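Side-chain contacts in naphthalene dioxygenase large subunit (Rhodococcus sp., PDB 2B1X), which forms the large subunit of a Rieske-type dioxygenase and carries a two-iron, two-sulfur cluster and a separate iron(III) ion: residues E32-E37 against L329-M334; V36-I41 against I66-F71. All blocks are in the same frame, centred on the assembly; numbering follows the deposited sequence.

Contact 1: E32-E37 against L329-M334; sequences EVHDVE and LGPDKM
The imidazole of His34 lies flat against the backbone of Gly330 and Pro331, one ring face spread over the chain where the strand 318-330 gives way to a turn. Its CG is anti to the backbone N (chi1 -164°), which carries the ring out from helix 31-40 to meet the chain. Gly330 CA stands over this face, 3.6 Å from the centroid of the His34 ring and 22° off the normal, a CH-pi contact made by the backbone of a residue without a side chain. Further along, Pro331 CD makes a second CH-pi contact with the face, 4.1 Å from the centroid of the His34 ring. Between these two carbons runs the peptide link itself: His34 CE1 comes within 3.3 Å of Gly330 C. The chain that meets the ring forms a type I beta turn from Gly330 to Lys333, next to a classic beta bulge in which Leu329 N and Gly330 N both donate to Lys333 O. Asn202 also bonds to Pro331 O. No hydrogen bond crosses between 32-37 and 329-334; although His34 ND1 lies 3.4 Å from Gly330 O, the pair is not aligned for one. Ring-face packing on backbone, with CH-pi and van der Waals contacts, therefore joins helix to hairpin.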
ATOM      1  N   GLU A  32      13.781  -4.067 -14.024  1.00 14.00           N
ATOM      2  CA  GLU A  32      14.091  -4.094 -15.465  1.00 14.18           C
ATOM      3  C   GLU A  32      13.901  -5.520 -15.999  1.00 13.75           C
ATOM      4  O   GLU A  32      13.356  -5.716 -17.084  1.00 13.80           O
ATOM      5  CB  GLU A  32      15.506  -3.590 -15.798  1.00 14.21           C
ATOM      6  CG  GLU A  32      15.678  -3.317 -17.303  1.00 17.10           C
ATOM      7  CD  GLU A  32      17.125  -3.223 -17.807  1.00 18.08           C
ATOM      8  OE1 GLU A  32      18.072  -3.266 -16.986  1.00 17.90           O
ATOM      9  OE2 GLU A  32      17.301  -3.087 -19.053  1.00 18.30           O
ATOM     10  N   VAL A  33      14.314  -6.503 -15.207  1.00 12.86           N
ATOM     11  CA  VAL A  33      14.144  -7.889 -15.597  1.00 11.94           C
ATOM     12  C   VAL A  33      12.647  -8.107 -15.771  1.00 12.24           C
ATOM     13  O   VAL A  33      12.205  -8.630 -16.801  1.00 12.14           O
ATOM     14  CB  VAL A  33      14.748  -8.844 -14.558  1.00 12.00           C
ATOM     15  CG1 VAL A  33      14.285 -10.266 -14.805  1.00 11.81           C
ATOM     16  CG2 VAL A  33      16.300  -8.798 -14.601  1.00 11.13           C
ATOM     17  N   HIS A  34      11.853  -7.719 -14.774  1.00 11.34           N
ATOM     18  CA  HIS A  34      10.408  -7.916 -14.884  1.00 11.64           C
ATOM     19  C   HIS A  34       9.821  -7.267 -16.142  1.00 12.27           C
ATOM     20  O   HIS A  34       9.039  -7.887 -16.854  1.00 11.78           O
ATOM     21  CB  HIS A  34       9.654  -7.416 -13.631  1.00 11.38           C
ATOM     22  CG  HIS A  34       8.258  -7.929 -13.553  1.00 12.21           C
ATOM     23  ND1 HIS A  34       7.961  -9.218 -13.144  1.00 12.78           N
ATOM     24  CD2 HIS A  34       7.071  -7.347 -13.862  1.00 12.12           C
ATOM     25  CE1 HIS A  34       6.651  -9.399 -13.195  1.00 13.82           C
ATOM     26  NE2 HIS A  34       6.088  -8.289 -13.637  1.00 12.06           N
ATOM     27  N   ASP A  35      10.235  -6.027 -16.440  1.00 12.46           N
ATOM     28  CA  ASP A  35       9.648  -5.304 -17.570  1.00 13.15           C
ATOM     29  C   ASP A  35      10.014  -5.932 -18.911  1.00 13.02           C
ATOM     30  O   ASP A  35       9.157  -6.070 -19.787  1.00 13.43           O
ATOM     31  CB  ASP A  35      10.072  -3.826 -17.580  1.00 13.36           C
ATOM     32  CG  ASP A  35       9.359  -3.003 -16.527  1.00 16.79           C
ATOM     33  OD1 ASP A  35       8.234  -3.383 -16.113  1.00 17.80           O
ATOM     34  OD2 ASP A  35       9.846  -1.908 -16.097  1.00 21.09           O
ATOM     35  N   VAL A  36      11.279  -6.311 -19.064  1.00 12.79           N
ATOM     36  CA  VAL A  36      11.742  -6.968 -20.290  1.00 12.51           C
ATOM     37  C   VAL A  36      11.067  -8.343 -20.450  1.00 11.90           C
ATOM     38  O   VAL A  36      10.532  -8.679 -21.529  1.00 12.00           O
ATOM     39  CB  VAL A  36      13.282  -7.067 -20.305  1.00 12.75           C
ATOM     40  CG1 VAL A  36      13.752  -7.946 -21.461  1.00 12.08           C
ATOM     41  CG2 VAL A  36      13.860  -5.659 -20.422  1.00 12.87           C
ATOM     42  N   GLU A  37      11.026  -9.090 -19.356  1.00 11.01           N
ATOM     43  CA  GLU A  37      10.384 -10.412 -19.315  1.00 11.02           C
ATOM     44  C   GLU A  37       8.900 -10.383 -19.715  1.00 11.00           C
ATOM     45  O   GLU A  37       8.398 -11.289 -20.390  1.00 11.56           O
ATOM     46  CB  GLU A  37      10.534 -10.958 -17.914  1.00 10.78           C
ATOM     47  CG  GLU A  37       9.986 -12.348 -17.640  1.00 12.90           C
ATOM     48  CD  GLU A  37      10.029 -12.641 -16.144  1.00 14.35           C
ATOM     49  OE1 GLU A  37       9.191 -12.050 -15.383  1.00 13.64           O
ATOM     50  OE2 GLU A  37      10.932 -13.424 -15.720  1.00 13.89           O
ATOM     51  N   LEU A 329       2.916 -10.737 -11.087  1.00 12.11           N
ATOM     52  CA  LEU A 329       2.264  -9.482 -10.680  1.00 11.81           C
ATOM     53  C   LEU A 329       3.308  -8.350 -10.651  1.00 12.10           C
ATOM     54  O   LEU A 329       2.985  -7.188 -10.886  1.00 12.45           O
ATOM     55  CB  LEU A 329       1.606  -9.654  -9.312  1.00 11.76           C
ATOM     56  CG  LEU A 329       0.275 -10.397  -9.247  1.00 12.56           C
ATOM     57  CD1 LEU A 329      -0.264 -10.369  -7.808  1.00 13.30           C
ATOM     58  CD2 LEU A 329      -0.741  -9.759 -10.226  1.00 12.85           C
ATOM     59  N   GLY A 330       4.558  -8.697 -10.340  1.00 11.74           N
ATOM     60  CA  GLY A 330       5.657  -7.725 -10.350  1.00 10.86           C
ATOM     61  C   GLY A 330       6.941  -8.509 -10.060  1.00 11.04           C
ATOM     62  O   GLY A 330       6.891  -9.771  -9.950  1.00  9.20           O
ATOM     63  N   PRO A 331       8.069  -7.805  -9.977  1.00 10.22           N
ATOM     64  CA  PRO A 331       9.367  -8.458  -9.729  1.00 10.36           C
ATOM     65  C   PRO A 331       9.316  -9.265  -8.425  1.00 11.79           C
ATOM     66  O   PRO A 331       9.980 -10.341  -8.294  1.00 10.28           O
ATOM     67  CB  PRO A 331      10.341  -7.284  -9.588  1.00 10.65           C
ATOM     68  CG  PRO A 331       9.444  -6.068  -9.337  1.00 11.18           C
ATOM     69  CD  PRO A 331       8.180  -6.330 -10.095  1.00  9.93           C
ATOM     70  N   ASP A 332       8.499  -8.781  -7.479  1.00 11.49           N
ATOM     71  CA  ASP A 332       8.517  -9.376  -6.157  1.00 12.61           C
ATOM     72  C   ASP A 332       7.159  -9.863  -5.693  1.00 12.41           C
ATOM     73  O   ASP A 332       6.923  -9.998  -4.489  1.00 12.34           O
ATOM     74  CB  ASP A 332       9.116  -8.400  -5.131  1.00 12.30           C
ATOM     75  CG  ASP A 332       8.404  -7.101  -5.106  1.00 16.66           C
ATOM     76  OD1 ASP A 332       7.362  -6.962  -5.809  1.00 18.09           O
ATOM     77  OD2 ASP A 332       8.857  -6.139  -4.438  1.00 21.89           O
ATOM     78  N   LYS A 333       6.277 -10.158  -6.647  1.00 12.48           N
ATOM     79  CA  LYS A 333       4.913 -10.501  -6.309  1.00 13.53           C
ATOM     80  C   LYS A 333       4.275 -11.446  -7.332  1.00 12.26           C
ATOM     81  O   LYS A 333       4.484 -11.316  -8.521  1.00 11.02           O
ATOM     82  CB  LYS A 333       4.109  -9.203  -6.182  1.00 14.35           C
ATOM     83  CG  LYS A 333       2.775  -9.327  -5.423  1.00 19.31           C
ATOM     84  CD  LYS A 333       2.046  -7.965  -5.391  1.00 25.41           C
ATOM     85  CE  LYS A 333       0.620  -8.081  -4.868  1.00 29.20           C
ATOM     86  NZ  LYS A 333      -0.093  -6.719  -4.726  1.00 35.55           N
ATOM     87  N   MET A 334       3.549 -12.453  -6.867  1.00 11.57           N
ATOM     88  CA  MET A 334       2.827 -13.278  -7.813  1.00 11.39           C
ATOM     89  C   MET A 334       1.463 -13.647  -7.253  1.00 11.51           C
ATOM     90  O   MET A 334       1.241 -13.522  -6.043  1.00 11.11           O
ATOM     91  CB  MET A 334       3.669 -14.516  -8.168  1.00 12.02           C
ATOM     92  CG  MET A 334       3.824 -15.522  -6.980  1.00 13.78           C
ATOM     93  SD  MET A 334       4.223 -17.195  -7.579  1.00 15.16           S
ATOM     94  CE  MET A 334       5.326 -17.738  -6.267  1.00 13.16           C
TER

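Contact 2: V36-I41 against I66-F71; sequences VERERI and ISEDQF
Arg38 reaches from helix 31-40 to Glu68, in the turn that links strands 60-66 and 69-75. From CB the chain runs out extended, with CG anti to the backbone N, and Arg38 CG passes Ser67 OG at 4.5 Å, a loose contact. Arg38 CD lies 3.6 Å from Glu68 OE1, and the turn about CG-CD (chi3 -72°) swings NE toward that carboxylate. Arg38 NE donates to Glu68 OE1 at 2.8 Å, on the syn side of this oxygen but well out of the carboxylate plane. At the tip, Arg38 NH2 donates to Glu68 OE2 at 3.0 Å with a fairly straight N-H...O angle of 164°, arriving from above the carboxylate plane. The salt bridge is thus side-on and two-pronged, with both oxygens near the guanidinium plane, yet the two flat groups are turned 49° from each other. The remaining nitrogen, NH1, forms a salt bridge with Asp35 one helical turn back, so carboxylates from helix and turn together fix the guanidinium's rotation. Around this bridge, Ser67 packs on Phe42, while Gly385 of the second copy of the large subunit packs on Glu68 and Gln386 of that subunit bonds to Arg38 O. The contact thus sets helix 31-40 beside the 60-66/69-75 hairpin of the Rieske domain, at a subunit interface.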
ATOM      1  N   VAL A  36      11.279  -6.311 -19.064  1.00 12.79           N
ATOM      2  CA  VAL A  36      11.742  -6.968 -20.290  1.00 12.51           C
ATOM      3  C   VAL A  36      11.067  -8.343 -20.450  1.00 11.90           C
ATOM      4  O   VAL A  36      10.532  -8.679 -21.529  1.00 12.00           O
ATOM      5  CB  VAL A  36      13.282  -7.067 -20.305  1.00 12.75           C
ATOM      6  CG1 VAL A  36      13.752  -7.946 -21.461  1.00 12.08           C
ATOM      7  CG2 VAL A  36      13.860  -5.659 -20.422  1.00 12.87           C
ATOM      8  N   GLU A  37      11.026  -9.090 -19.356  1.00 11.01           N
ATOM      9  CA  GLU A  37      10.384 -10.412 -19.315  1.00 11.02           C
ATOM     10  C   GLU A  37       8.900 -10.383 -19.715  1.00 11.00           C
ATOM     11  O   GLU A  37       8.398 -11.289 -20.390  1.00 11.56           O
ATOM     12  CB  GLU A  37      10.534 -10.958 -17.914  1.00 10.78           C
ATOM     13  CG  GLU A  37       9.986 -12.348 -17.640  1.00 12.90           C
ATOM     14  CD  GLU A  37      10.029 -12.641 -16.144  1.00 14.35           C
ATOM     15  OE1 GLU A  37       9.191 -12.050 -15.383  1.00 13.64           O
ATOM     16  OE2 GLU A  37      10.932 -13.424 -15.720  1.00 13.89           O
ATOM     17  N   ARG A  38       8.200  -9.349 -19.311  1.00 10.44           N
ATOM     18  CA  ARG A  38       6.791  -9.201 -19.666  1.00 11.37           C
ATOM     19  C   ARG A  38       6.616  -9.265 -21.176  1.00 11.39           C
ATOM     20  O   ARG A  38       5.721  -9.929 -21.665  1.00 11.00           O
ATOM     21  CB  ARG A  38       6.241  -7.856 -19.129  1.00 10.70           C
ATOM     22  CG  ARG A  38       4.816  -7.532 -19.539  1.00 11.74           C
ATOM     23  CD  ARG A  38       4.349  -6.109 -19.135  1.00 12.68           C
ATOM     24  NE  ARG A  38       4.121  -5.960 -17.682  1.00 11.38           N
ATOM     25  CZ  ARG A  38       4.909  -5.269 -16.850  1.00 13.43           C
ATOM     26  NH1 ARG A  38       5.990  -4.648 -17.288  1.00 12.41           N
ATOM     27  NH2 ARG A  38       4.588  -5.181 -15.551  1.00 14.99           N
ATOM     28  N   GLU A  39       7.461  -8.555 -21.918  1.00 11.85           N
ATOM     29  CA  GLU A  39       7.378  -8.624 -23.367  1.00 14.01           C
ATOM     30  C   GLU A  39       8.015  -9.918 -23.921  1.00 14.16           C
ATOM     31  O   GLU A  39       7.414 -10.634 -24.746  1.00 14.23           O
ATOM     32  CB  GLU A  39       8.076  -7.409 -23.962  1.00 15.09           C
ATOM     33  CG  GLU A  39       8.028  -7.344 -25.485  1.00 21.42           C
ATOM     34  CD  GLU A  39       8.979  -6.301 -26.043  1.00 29.85           C
ATOM     35  OE1 GLU A  39       8.675  -5.093 -25.896  1.00 34.19           O
ATOM     36  OE2 GLU A  39      10.032  -6.695 -26.615  1.00 35.05           O
ATOM     37  N   ARG A  40       9.237 -10.210 -23.485  1.00 13.60           N
ATOM     38  CA  ARG A  40      10.036 -11.218 -24.152  1.00 13.65           C
ATOM     39  C   ARG A  40       9.639 -12.626 -23.787  1.00 13.46           C
ATOM     40  O   ARG A  40       9.761 -13.521 -24.630  1.00 13.30           O
ATOM     41  CB  ARG A  40      11.522 -10.976 -23.955  1.00 14.13           C
ATOM     42  CG  ARG A  40      11.917  -9.705 -24.642  1.00 15.29           C
ATOM     43  CD  ARG A  40      13.280  -9.651 -25.184  1.00 20.35           C
ATOM     44  NE  ARG A  40      13.492  -8.370 -25.863  1.00 23.03           N
ATOM     45  CZ  ARG A  40      14.669  -7.905 -26.260  1.00 23.68           C
ATOM     46  NH1 ARG A  40      15.788  -8.620 -26.051  1.00 21.37           N
ATOM     47  NH2 ARG A  40      14.707  -6.724 -26.874  1.00 25.07           N
ATOM     48  N   ILE A  41       9.131 -12.828 -22.566  1.00 12.21           N
ATOM     49  CA  ILE A  41       8.545 -14.133 -22.233  1.00 12.85           C
ATOM     50  C   ILE A  41       7.034 -14.148 -22.427  1.00 12.37           C
ATOM     51  O   ILE A  41       6.555 -14.893 -23.246  1.00 11.18           O
ATOM     52  CB  ILE A  41       8.933 -14.624 -20.796  1.00 12.85           C
ATOM     53  CG1 ILE A  41      10.267 -15.384 -20.841  1.00 13.71           C
ATOM     54  CG2 ILE A  41       7.911 -15.566 -20.263  1.00 13.47           C
ATOM     55  CD1 ILE A  41      11.459 -14.521 -20.911  1.00 12.88           C
ATOM     56  N   ILE A  66      -2.916 -13.061 -19.372  1.00 12.22           N
ATOM     57  CA  ILE A  66      -1.495 -13.106 -19.678  1.00 12.72           C
ATOM     58  C   ILE A  66      -0.932 -11.834 -19.127  1.00 12.96           C
ATOM     59  O   ILE A  66      -1.205 -10.738 -19.644  1.00 13.72           O
ATOM     60  CB  ILE A  66      -1.197 -13.303 -21.196  1.00 12.35           C
ATOM     61  CG1 ILE A  66      -1.898 -14.595 -21.699  1.00 10.59           C
ATOM     62  CG2 ILE A  66       0.298 -13.365 -21.421  1.00 13.06           C
ATOM     63  CD1 ILE A  66      -1.729 -14.932 -23.194  1.00 12.10           C
ATOM     64  N   SER A  67      -0.171 -11.976 -18.038  1.00 13.16           N
ATOM     65  CA  SER A  67       0.285 -10.848 -17.246  1.00 13.02           C
ATOM     66  C   SER A  67      -0.885  -9.907 -16.927  1.00 12.14           C
ATOM     67  O   SER A  67      -1.883 -10.369 -16.439  1.00 11.62           O
ATOM     68  CB  SER A  67       1.491 -10.145 -17.893  1.00 12.59           C
ATOM     69  OG  SER A  67       2.536 -11.110 -18.081  1.00 15.13           O
ATOM     70  N   GLU A  68      -0.761  -8.611 -17.192  1.00 12.06           N
ATOM     71  CA  GLU A  68      -1.819  -7.667 -16.884  1.00 12.55           C
ATOM     72  C   GLU A  68      -2.971  -7.765 -17.903  1.00 13.54           C
ATOM     73  O   GLU A  68      -4.032  -7.141 -17.711  1.00 15.88           O
ATOM     74  CB  GLU A  68      -1.267  -6.206 -16.878  1.00 13.10           C
ATOM     75  CG  GLU A  68      -0.293  -5.844 -15.746  1.00 10.48           C
ATOM     76  CD  GLU A  68       1.125  -6.333 -15.985  1.00 11.72           C
ATOM     77  OE1 GLU A  68       1.478  -6.712 -17.114  1.00 11.63           O
ATOM     78  OE2 GLU A  68       1.910  -6.350 -15.020  1.00 12.51           O
ATOM     79  N   ASP A  69      -2.784  -8.468 -19.023  1.00 13.68           N
ATOM     80  CA  ASP A  69      -3.887  -8.541 -19.993  1.00 13.54           C
ATOM     81  C   ASP A  69      -4.954  -9.526 -19.557  1.00 13.59           C
ATOM     82  O   ASP A  69      -4.654 -10.676 -19.197  1.00 12.63           O
ATOM     83  CB  ASP A  69      -3.428  -8.901 -21.388  1.00 13.57           C
ATOM     84  CG  ASP A  69      -2.819  -7.724 -22.099  1.00 14.58           C
ATOM     85  OD1 ASP A  69      -3.550  -6.732 -22.359  1.00 13.36           O
ATOM     86  OD2 ASP A  69      -1.606  -7.714 -22.400  1.00 17.37           O
ATOM     87  N   GLN A  70      -6.201  -9.067 -19.654  1.00 13.43           N
ATOM     88  CA  GLN A  70      -7.329  -9.809 -19.185  1.00 13.62           C
ATOM     89  C   GLN A  70      -8.160 -10.313 -20.362  1.00 13.41           C
ATOM     90  O   GLN A  70      -8.522  -9.527 -21.237  1.00 13.31           O
ATOM     91  CB  GLN A  70      -8.152  -8.910 -18.262  1.00 14.08           C
ATOM     92  CG  GLN A  70      -9.139  -9.671 -17.404  1.00 16.49           C
ATOM     93  CD  GLN A  70     -10.024  -8.727 -16.605  1.00 17.74           C
ATOM     94  OE1 GLN A  70     -10.784  -8.011 -17.185  1.00 17.87           O
ATOM     95  NE2 GLN A  70      -9.924  -8.749 -15.281  1.00 21.67           N
ATOM     96  N   PHE A  71      -8.460 -11.622 -20.360  1.00 12.38           N
ATOM     97  CA  PHE A  71      -9.158 -12.279 -21.456  1.00 12.63           C
ATOM     98  C   PHE A  71     -10.381 -13.009 -20.977  1.00 12.82           C
ATOM     99  O   PHE A  71     -10.338 -13.671 -19.938  1.00 13.79           O
ATOM    100  CB  PHE A  71      -8.230 -13.263 -22.197  1.00 11.80           C
ATOM    101  CG  PHE A  71      -7.144 -12.587 -22.954  1.00 13.55           C
ATOM    102  CD1 PHE A  71      -5.920 -12.289 -22.332  1.00 12.35           C
ATOM    103  CD2 PHE A  71      -7.353 -12.189 -24.283  1.00 13.68           C
ATOM    104  CE1 PHE A  71      -4.900 -11.615 -23.040  1.00 12.14           C
ATOM    105  CE2 PHE A  71      -6.343 -11.515 -25.002  1.00 14.58           C
ATOM    106  CZ  PHE A  71      -5.124 -11.212 -24.369  1.00 14.14           C
TER

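From the N terminus, the chain passes through helix 4-16 and enters helix 31-40, from which both contacts start. Contact 2 closes the shorter loop, with 24 residues between its segments, including strand 47-51 and most of strand 60-66, and returns at the turn into strand 69-75 of the Rieske domain. Contact 1 closes a far longer one of 291 residues, which takes in the Rieske domain and much of the catalytic domain before reaching the 318-330/333-343 hairpin. The segments share Val36 and Glu37, but judged by the residues that touch, the shorter loop lies within the longer one. With centres about 10 Å apart, the two contacts make one N-terminal helix a bridge between hairpins of both domains.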